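Local coordinates for SusD-like carbohydrate binding protein BF1063 (Bacteroides fragilis NCTC 9343, PDB 3I4G) that probably binds carbohydrate at the outer membrane, as SusD-family proteins do when they pass glycans to a partner transporter, at residues A63-R66 / N70-F73; Y341-K346 / Y351-S356; Y133-S138 / L204-M209. All blocks are in the same frame, centred on the assembly; numbering follows the deposited sequence. Where two conformers were deposited one is given.

How the interactions relate
Along the chain interaction 1 comes first, interaction 3 follows and interaction 2 is last. Interactions 1 and 2 lie on the same side of the chain's centre, with their centres about 17 Å apart, and they touch: Arg66 CG packs 3.3 Å from Ala355 O, joining the strand 63-65 region to the loop between strands 333-334 and 360-362. Arg66 and Glu354 both contact buffer, probably from the crystallisation liquor, which may mark a pocket. Interaction 3, between helices 116-139 and 197-211, belongs to the helical part. Its centre is about 25 Å from that of interaction 1 and about 40 Å from that of interaction 2, which is on the opposite side of the chain's centre from interaction 3.

Interaction 1 (A63-R66 / N70-F73); sequences AFDR and NNPF
Asp65 and Phe73 meet where strand 63-65, half of a two-stranded antiparallel ribbon with strand 281-283, is followed by a short turn into helix 72-78. Along the strand, Ala63 O accepts from Arg503, and Phe64 pairs its backbone with Asn282 while its ring meets Phe74. Asp65 then makes the crossing to the helix. Its CG stands anti to the backbone N (chi1 -165°), a setting that carries the carboxylate toward the helix start, and OD2 comes to the edge of the Phe73 ring, near its plane, 3.6 Å from Phe73 CD2. The carboxylate plane is turned 67° from the ring, so the oxygen meets the ring rim without the two groups lying flat together. An electronegative oxygen at the weakly positive hydrogen-bearing rim of an aromatic ring is a favourable, if modest, electrostatic arrangement. The same OD2 is hydrogen-bonded to His58 and forms a salt bridge with Arg67, which together probably keep the buried carboxylate ionised and fix its rotation. Asp65 OD1 lies 4.5 Å from Asn71 OD1, a distant approach of two oxygens. Arg66, at the end of the segment, turns from the helix and gives NH1 to Trp278 O. On the helix side Asn71 is the N-cap: Phe73 N donates to Asn71 OD1 at 2.9 Å, the donor standing above the carbonyl plane, 44° out of it.

Interaction 2 (Y341-K346 / Y351-S356); sequences YSAAKK and YTSEAS
Lys346 brings its ammonium group to Glu354 from above the carboxylate plane: NZ lies 2.9 Å from Glu354 OE1, in a salt bridge whose donor stands 41° out of that plane. The backbone is unusual too: Lys346 has left-handed helical angles and Glu354 is the centre of an inverse gamma turn. Both segments belong to the long loop between strands 333-334 and 360-362 of this SusD-family protein, which doubles back on itself at the surface. Lys346 CG is anti to the carbonyl carbon (chi1 -66°), and beyond it the chain is fully extended, running along the other segment: CD passes 3.7 Å from Glu354 O before CE and NZ reach the carboxylate. Glu354 extends as well, its CG anti to the backbone N (chi1 -171°), and the two side chains cross at a slant with their charged ends together. The methyl of Ala355 packs on the Lys346 backbone, its CB 3.9 Å from Lys346 O. Nearer the start of both segments, Ala343 CB touches Ser353 OG at 3.8 Å, although the hydroxyl has its polar partner in Asp350. Lys346 N donates to Ala343 O at 3.0 Å, closing the turn from which the lysine departs. Trp278 packs against the Glu354 side chain and Ala273 lies beside Lys346. Glu354 OE2 is hydrogen-bonded to N4 of a bound HEPES buffer molecule, probably from the crystallisation liquor. With OE1 given to an ammonium group and OE2 to the piperazine nitrogen, Glu354 is probably ionised and both of its oxygens have a partner.

Interaction 3 (Y133-S138 / L204-M209); sequences YFYLAS and LGRTCM
The Phe134 ring lies against the start of the Arg206 side chain and the hydroxyl of Thr207. Its CE1 is 3.7 Å from Arg206 CB, with CZ equally close to CB and 3.9 Å from CD of the same arginine, while CD1 comes to 3.4 Å from Thr207 OG1. Phe134 CG is anti to the backbone N (chi1 165°), which swings the ring out across the gap between the helices, where it crosses the arginine chain at about a right angle. Thr207 slides past the ring in the opposite direction, its OG1 being bonded to Phe203 O one turn earlier in its own helix. The helices concerned, 116-139 and 197-211, run nearly parallel, 21° apart with axes 11.1 Å from each other, and helix 163-180 packs on both. This side-by-side packing is consistent with the TPR-like helical region of SusD-family proteins. One face of the ring is covered by Ser138, whose OG lies 4.1 Å above the plane, over the centre; the same OG donates to Phe134 O. One residue on from Phe134, the end of Tyr135 comes nearer to the arginine, its OH 3.7 Å from Arg206 NH1, with the phenol ring turned 88° from the guanidinium. A water bridges them: it accepts from Arg206 NH1 at 3.0 Å and lies 2.6 Å from Tyr135 OH, in the plane of both flat groups. Trp48 gives its NE1 hydrogen to Tyr135 OH, while Glu389 OE2 forms a salt bridge with Arg206 NE. Trp456 and Phe203 each add a cation-pi contact to the Arg206 guanidinium.

Interaction 1 (A63-R66 / N70-F73)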
loop_
_atom_site.group_PDB
_atom_site.type_symbol
_atom_site.label_atom_id
_atom_site.label_comp_id
_atom_site.label_asym_id
_atom_site.label_seq_id
_atom_site.Cartn_x
_atom_site.Cartn_y
_atom_site.Cartn_z
ATOM N N ALA A 63 -5.263 10.295 2.955
ATOM C CA ALA A 63 -5.053 10.238 4.393
ATOM C C ALA A 63 -4.029 11.259 4.836
ATOM O O ALA A 63 -3.463 11.989 4.029
ATOM C CB ALA A 63 -4.649 8.824 4.814
ATOM N N PHE A 64 -3.828 11.298 6.137
ATOM C CA PHE A 64 -2.966 12.263 6.807
ATOM C C PHE A 64 -2.267 11.564 7.956
ATOM O O PHE A 64 -2.787 10.630 8.551
ATOM C CB PHE A 64 -3.823 13.409 7.303
ATOM C CG PHE A 64 -3.076 14.529 8.005
ATOM C CD1 PHE A 64 -2.336 15.421 7.253
ATOM C CD2 PHE A 64 -3.221 14.773 9.351
ATOM C CE1 PHE A 64 -1.662 16.506 7.857
ATOM C CE2 PHE A 64 -2.578 15.843 9.949
ATOM C CZ PHE A 64 -1.794 16.717 9.200
ATOM N N ASP A 65 -1.073 12.044 8.274
ATOM C CA ASP A 65 -0.287 11.520 9.383
ATOM C C ASP A 65 -0.593 12.330 10.635
ATOM O O ASP A 65 -0.447 13.542 10.609
ATOM C CB ASP A 65 1.201 11.626 9.031
ATOM C CG ASP A 65 2.062 10.810 9.919
ATOM O OD1 ASP A 65 2.233 11.180 11.073
ATOM O OD2 ASP A 65 2.586 9.763 9.500
ATOM N N ARG A 66 -1.014 11.677 11.718
ATOM C CA ARG A 66 -1.361 12.412 12.956
ATOM C C ARG A 66 -0.202 13.262 13.425
ATOM O O ARG A 66 -0.429 14.219 14.143
ATOM C CB ARG A 66 -1.764 11.442 14.069
ATOM C CG ARG A 66 -2.528 12.078 15.245
ATOM C CD ARG A 66 -2.256 11.398 16.600
ATOM N NE ARG A 66 -0.880 11.666 16.966
ATOM C CZ ARG A 66 0.091 10.789 17.048
ATOM N NH1 ARG A 66 -0.129 9.477 17.026
ATOM N NH2 ARG A 66 1.319 11.241 17.264
ATOM N N ASN A 70 4.714 19.059 10.010
ATOM C CA ASN A 70 6.154 19.186 10.226
ATOM C C ASN A 70 6.845 17.830 10.364
ATOM O O ASN A 70 8.076 17.749 10.419
ATOM C CB ASN A 70 6.420 20.055 11.452
ATOM C CG ASN A 70 5.989 21.496 11.250
ATOM O OD1 ASN A 70 5.273 22.059 12.072
ATOM N ND2 ASN A 70 6.407 22.087 10.144
ATOM N N ASN A 71 6.085 16.753 10.338
ATOM C CA ASN A 71 6.688 15.445 10.481
ATOM C C ASN A 71 7.422 15.101 9.179
ATOM O O ASN A 71 6.866 15.234 8.111
ATOM C CB ASN A 71 5.665 14.371 10.778
ATOM C CG ASN A 71 6.331 13.035 10.938
ATOM O OD1 ASN A 71 6.428 12.297 9.982
ATOM N ND2 ASN A 71 6.884 12.781 12.107
ATOM N N PRO A 72 8.680 14.641 9.233
ATOM C CA PRO A 72 9.417 14.417 7.968
ATOM C C PRO A 72 8.834 13.341 7.074
ATOM O O PRO A 72 9.063 13.374 5.859
ATOM C CB PRO A 72 10.845 14.077 8.465
ATOM C CG PRO A 72 10.936 14.772 9.805
ATOM C CD PRO A 72 9.550 14.541 10.411
ATOM N N PHE A 73 8.047 12.398 7.602
ATOM C CA PHE A 73 7.425 11.418 6.715
ATOM C C PHE A 73 6.421 12.109 5.818
ATOM O O PHE A 73 6.445 11.963 4.612
ATOM C CB PHE A 73 6.748 10.315 7.533
ATOM C CG PHE A 73 6.176 9.182 6.722
ATOM C CD1 PHE A 73 6.980 8.373 5.933
ATOM C CD2 PHE A 73 4.822 8.878 6.815
ATOM C CE1 PHE A 73 6.440 7.300 5.247
ATOM C CE2 PHE A 73 4.299 7.820 6.152
ATOM C CZ PHE A 73 5.093 7.021 5.387
#

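Interaction 2 (Y341-K346 / Y351-S356)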
loop_
_atom_site.group_PDB
_atom_site.type_symbol
_atom_site.label_atom_id
_atom_site.label_comp_id
_atom_site.label_asym_id
_atom_site.label_seq_id
_atom_site.Cartn_x
_atom_site.Cartn_y
_atom_site.Cartn_z
ATOM N N TYR A 341 -16.077 17.627 22.049
ATOM C CA TYR A 341 -15.905 16.635 23.110
ATOM C C TYR A 341 -14.652 16.903 23.960
ATOM O O TYR A 341 -13.952 17.888 23.751
ATOM C CB TYR A 341 -15.921 15.207 22.533
ATOM C CG TYR A 341 -17.152 14.813 21.710
ATOM C CD1 TYR A 341 -18.348 15.543 21.739
ATOM C CD2 TYR A 341 -17.134 13.661 20.947
ATOM C CE1 TYR A 341 -19.436 15.168 20.959
ATOM C CE2 TYR A 341 -18.220 13.296 20.186
ATOM C CZ TYR A 341 -19.349 14.040 20.180
ATOM O OH TYR A 341 -20.418 13.650 19.372
ATOM N N SER A 342 -14.428 16.058 24.961
ATOM C CA SER A 342 -13.373 16.268 25.927
ATOM C C SER A 342 -11.995 15.793 25.521
ATOM O O SER A 342 -11.800 14.609 25.219
ATOM C CB SER A 342 -13.761 15.516 27.207
ATOM O OG SER A 342 -12.750 15.685 28.172
ATOM N N ALA A 343 -11.022 16.689 25.539
ATOM C CA ALA A 343 -9.640 16.317 25.242
ATOM C C ALA A 343 -9.075 15.354 26.297
ATOM O O ALA A 343 -8.252 14.483 26.003
ATOM C CB ALA A 343 -8.760 17.560 25.103
ATOM N N ALA A 344 -9.511 15.496 27.544
ATOM C CA ALA A 344 -9.041 14.593 28.609
ATOM C C ALA A 344 -9.431 13.150 28.319
ATOM O O ALA A 344 -8.702 12.222 28.704
ATOM C CB ALA A 344 -9.581 15.035 29.963
ATOM N N LYS A 345 -10.578 12.962 27.666
ATOM C CA LYS A 345 -11.075 11.647 27.272
ATOM C C LYS A 345 -10.531 11.176 25.913
ATOM O O LYS A 345 -10.868 10.095 25.454
ATOM C CB LYS A 345 -12.607 11.687 27.228
ATOM C CG LYS A 345 -13.234 11.996 28.590
ATOM C CD LYS A 345 -14.754 11.998 28.523
ATOM C CE LYS A 345 -15.364 12.057 29.923
ATOM N NZ LYS A 345 -16.827 12.295 29.890
ATOM N N LYS A 346 -9.695 12.004 25.290
ATOM C CA LYS A 346 -9.152 11.774 23.919
ATOM C C LYS A 346 -10.306 11.595 22.925
ATOM O O LYS A 346 -10.223 10.831 21.951
ATOM C CB LYS A 346 -8.144 10.627 23.916
ATOM C CG LYS A 346 -6.906 10.953 24.717
ATOM C CD LYS A 346 -5.894 9.824 24.715
ATOM C CE LYS A 346 -4.658 10.170 25.516
ATOM N NZ LYS A 346 -3.830 8.941 25.711
ATOM N N TYR A 351 -5.727 19.976 17.345
ATOM C CA TYR A 351 -4.418 19.964 16.708
ATOM C C TYR A 351 -3.298 19.468 17.620
ATOM O O TYR A 351 -2.135 19.579 17.246
ATOM C CB TYR A 351 -4.147 21.391 16.163
ATOM C CG TYR A 351 -5.186 21.829 15.123
ATOM C CD1 TYR A 351 -5.128 21.342 13.823
ATOM C CD2 TYR A 351 -6.204 22.703 15.444
ATOM C CE1 TYR A 351 -6.072 21.696 12.869
ATOM C CE2 TYR A 351 -7.129 23.064 14.512
ATOM C CZ TYR A 351 -7.064 22.545 13.217
ATOM O OH TYR A 351 -7.991 22.924 12.269
ATOM N N THR A 352 -3.656 18.904 18.790
ATOM C CA THR A 352 -2.669 18.502 19.787
ATOM C C THR A 352 -2.866 17.152 20.491
ATOM O O THR A 352 -1.894 16.556 20.927
ATOM C CB THR A 352 -2.591 19.548 20.898
ATOM O OG1 THR A 352 -3.866 19.682 21.534
ATOM C CG2 THR A 352 -2.146 20.893 20.322
ATOM N N SER A 353 -4.087 16.641 20.616
ATOM C CA SER A 353 -4.307 15.423 21.360
ATOM C C SER A 353 -3.855 14.169 20.661
ATOM O O SER A 353 -3.709 14.132 19.460
ATOM C CB SER A 353 -5.820 15.276 21.594
ATOM O OG SER A 353 -6.411 16.289 22.407
ATOM N N GLU A 354 -3.672 13.115 21.441
ATOM C CA GLU A 354 -3.339 11.792 20.941
ATOM C C GLU A 354 -4.634 11.159 20.474
ATOM O O GLU A 354 -5.245 10.303 21.124
ATOM C CB GLU A 354 -2.697 10.983 22.043
ATOM C CG GLU A 354 -2.110 9.662 21.560
ATOM C CD GLU A 354 -1.408 8.905 22.683
ATOM O OE1 GLU A 354 -2.083 8.280 23.509
ATOM O OE2 GLU A 354 -0.182 8.942 22.689
ATOM N N ALA A 355 -5.069 11.624 19.306
ATOM C CA ALA A 355 -6.347 11.303 18.734
ATOM C C ALA A 355 -6.310 11.712 17.257
ATOM O O ALA A 355 -5.406 12.411 16.810
ATOM C CB ALA A 355 -7.457 12.066 19.499
ATOM N N SER A 356 -7.323 11.316 16.494
ATOM C CA SER A 356 -7.378 11.622 15.093
ATOM C C SER A 356 -7.297 13.099 14.802
ATOM O O SER A 356 -7.913 13.917 15.471
ATOM C CB SER A 356 -8.716 11.104 14.516
ATOM O OG SER A 356 -8.846 11.445 13.136
#

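Interaction 3 (Y133-S138 / L204-M209)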
loop_
_atom_site.group_PDB
_atom_site.type_symbol
_atom_site.label_atom_id
_atom_site.label_comp_id
_atom_site.label_asym_id
_atom_site.label_seq_id
_atom_site.Cartn_x
_atom_site.Cartn_y
_atom_site.Cartn_z
ATOM N N TYR A 133 14.456 -3.310 -6.149
ATOM C CA TYR A 133 14.756 -2.415 -7.252
ATOM C C TYR A 133 13.465 -1.797 -7.826
ATOM O O TYR A 133 13.487 -0.670 -8.261
ATOM C CB TYR A 133 15.595 -3.126 -8.326
ATOM C CG TYR A 133 17.018 -3.265 -7.886
ATOM C CD1 TYR A 133 17.814 -2.146 -7.761
ATOM C CD2 TYR A 133 17.560 -4.502 -7.545
ATOM C CE1 TYR A 133 19.111 -2.246 -7.326
ATOM C CE2 TYR A 133 18.883 -4.616 -7.143
ATOM C CZ TYR A 133 19.637 -3.480 -7.025
ATOM O OH TYR A 133 20.991 -3.521 -6.587
ATOM N N PHE A 134 12.354 -2.534 -7.820
ATOM C CA PHE A 134 11.078 -2.017 -8.275
ATOM C C PHE A 134 10.668 -0.801 -7.457
ATOM O O PHE A 134 10.295 0.232 -8.027
ATOM C CB PHE A 134 10.006 -3.137 -8.200
ATOM C CG PHE A 134 8.600 -2.623 -8.294
ATOM C CD1 PHE A 134 8.004 -2.377 -9.508
ATOM C CD2 PHE A 134 7.886 -2.342 -7.146
ATOM C CE1 PHE A 134 6.754 -1.860 -9.584
ATOM C CE2 PHE A 134 6.611 -1.829 -7.211
ATOM C CZ PHE A 134 6.058 -1.583 -8.442
ATOM N N TYR A 135 10.739 -0.905 -6.154
ATOM C CA TYR A 135 10.397 0.235 -5.316
ATOM C C TYR A 135 11.453 1.365 -5.384
ATOM O O TYR A 135 11.100 2.530 -5.482
ATOM C CB TYR A 135 10.150 -0.206 -3.874
ATOM C CG TYR A 135 8.937 -1.059 -3.669
ATOM C CD1 TYR A 135 7.670 -0.505 -3.753
ATOM C CD2 TYR A 135 9.033 -2.395 -3.346
ATOM C CE1 TYR A 135 6.549 -1.294 -3.578
ATOM C CE2 TYR A 135 7.928 -3.183 -3.178
ATOM C CZ TYR A 135 6.685 -2.615 -3.308
ATOM O OH TYR A 135 5.568 -3.394 -3.113
ATOM N N LEU A 136 12.740 1.030 -5.378
ATOM C CA LEU A 136 13.751 2.072 -5.579
ATOM C C LEU A 136 13.528 2.838 -6.869
ATOM O O LEU A 136 13.616 4.069 -6.918
ATOM C CB LEU A 136 15.139 1.470 -5.547
ATOM C CG LEU A 136 15.649 0.933 -4.214
ATOM C CD1 LEU A 136 16.885 0.108 -4.465
ATOM C CD2 LEU A 136 15.919 2.069 -3.252
ATOM N N ALA A 137 13.294 2.110 -7.948
ATOM C CA ALA A 137 13.043 2.693 -9.269
ATOM C C ALA A 137 11.748 3.506 -9.320
ATOM O O ALA A 137 11.655 4.426 -10.113
ATOM C CB ALA A 137 12.978 1.583 -10.363
ATOM N N SER A 138 10.766 3.163 -8.486
ATOM C CA SER A 138 9.543 3.932 -8.448
ATOM C C SER A 138 9.743 5.333 -7.878
ATOM O O SER A 138 9.080 6.287 -8.315
ATOM C CB SER A 138 8.493 3.204 -7.604
ATOM O OG SER A 138 8.076 1.976 -8.196
ATOM N N LEU A 204 5.685 -8.061 -12.124
ATOM C CA LEU A 204 6.001 -7.842 -13.539
ATOM C C LEU A 204 5.010 -6.869 -14.146
ATOM O O LEU A 204 5.398 -5.926 -14.846
ATOM C CB LEU A 204 5.959 -9.166 -14.315
ATOM C CG LEU A 204 6.150 -9.115 -15.810
ATOM C CD1 LEU A 204 7.512 -8.479 -16.154
ATOM C CD2 LEU A 204 6.053 -10.514 -16.398
ATOM N N GLY A 205 3.721 -7.106 -13.951
ATOM C CA GLY A 205 2.712 -6.191 -14.447
ATOM C C GLY A 205 2.864 -4.787 -13.927
ATOM O O GLY A 205 2.753 -3.828 -14.705
ATOM N N ARG A 206 3.119 -4.614 -12.630
ATOM C CA ARG A 206 3.323 -3.275 -12.108
ATOM C C ARG A 206 4.569 -2.625 -12.730
ATOM O O ARG A 206 4.572 -1.412 -13.012
ATOM C CB ARG A 206 3.493 -3.272 -10.576
ATOM C CG ARG A 206 2.263 -3.550 -9.733
ATOM C CD ARG A 206 2.631 -3.355 -8.281
ATOM N NE ARG A 206 1.499 -3.412 -7.368
ATOM C CZ ARG A 206 1.636 -3.162 -6.089
ATOM N NH1 ARG A 206 2.846 -2.919 -5.585
ATOM N NH2 ARG A 206 0.586 -3.181 -5.306
ATOM N N THR A 207 5.614 -3.405 -12.937
ATOM C CA THR A 207 6.842 -2.882 -13.579
ATOM C C THR A 207 6.504 -2.378 -14.968
ATOM O O THR A 207 6.905 -1.278 -15.365
ATOM C CB THR A 207 7.908 -3.968 -13.639
ATOM O OG1 THR A 207 8.264 -4.346 -12.309
ATOM C CG2 THR A 207 9.179 -3.486 -14.379
ATOM N N CYS A 208 5.748 -3.148 -15.730
ATOM C CA CYS A 208 5.389 -2.725 -17.069
ATOM C C CYS A 208 4.537 -1.448 -17.065
ATOM O O CYS A 208 4.664 -0.607 -17.951
ATOM C CB CYS A 208 4.644 -3.831 -17.811
ATOM S SG CYS A 208 5.570 -5.323 -18.206
HETATM N N MSE A 209 3.646 -1.288 -16.094
HETATM C CA MSE A 209 2.858 -0.058 -16.045
HETATM C C MSE A 209 3.783 1.144 -15.760
HETATM O O MSE A 209 3.552 2.233 -16.260
HETATM C CB MSE A 209 1.703 -0.153 -15.032
HETATM C CG MSE A 209 0.634 -1.212 -15.385
HETATM SE SE MSE A 209 -1.036 -0.952 -14.401
HETATM C CE MSE A 209 -0.308 -0.735 -12.655
HETATM O O HOH W 1 3.249 -2.179 -2.731
#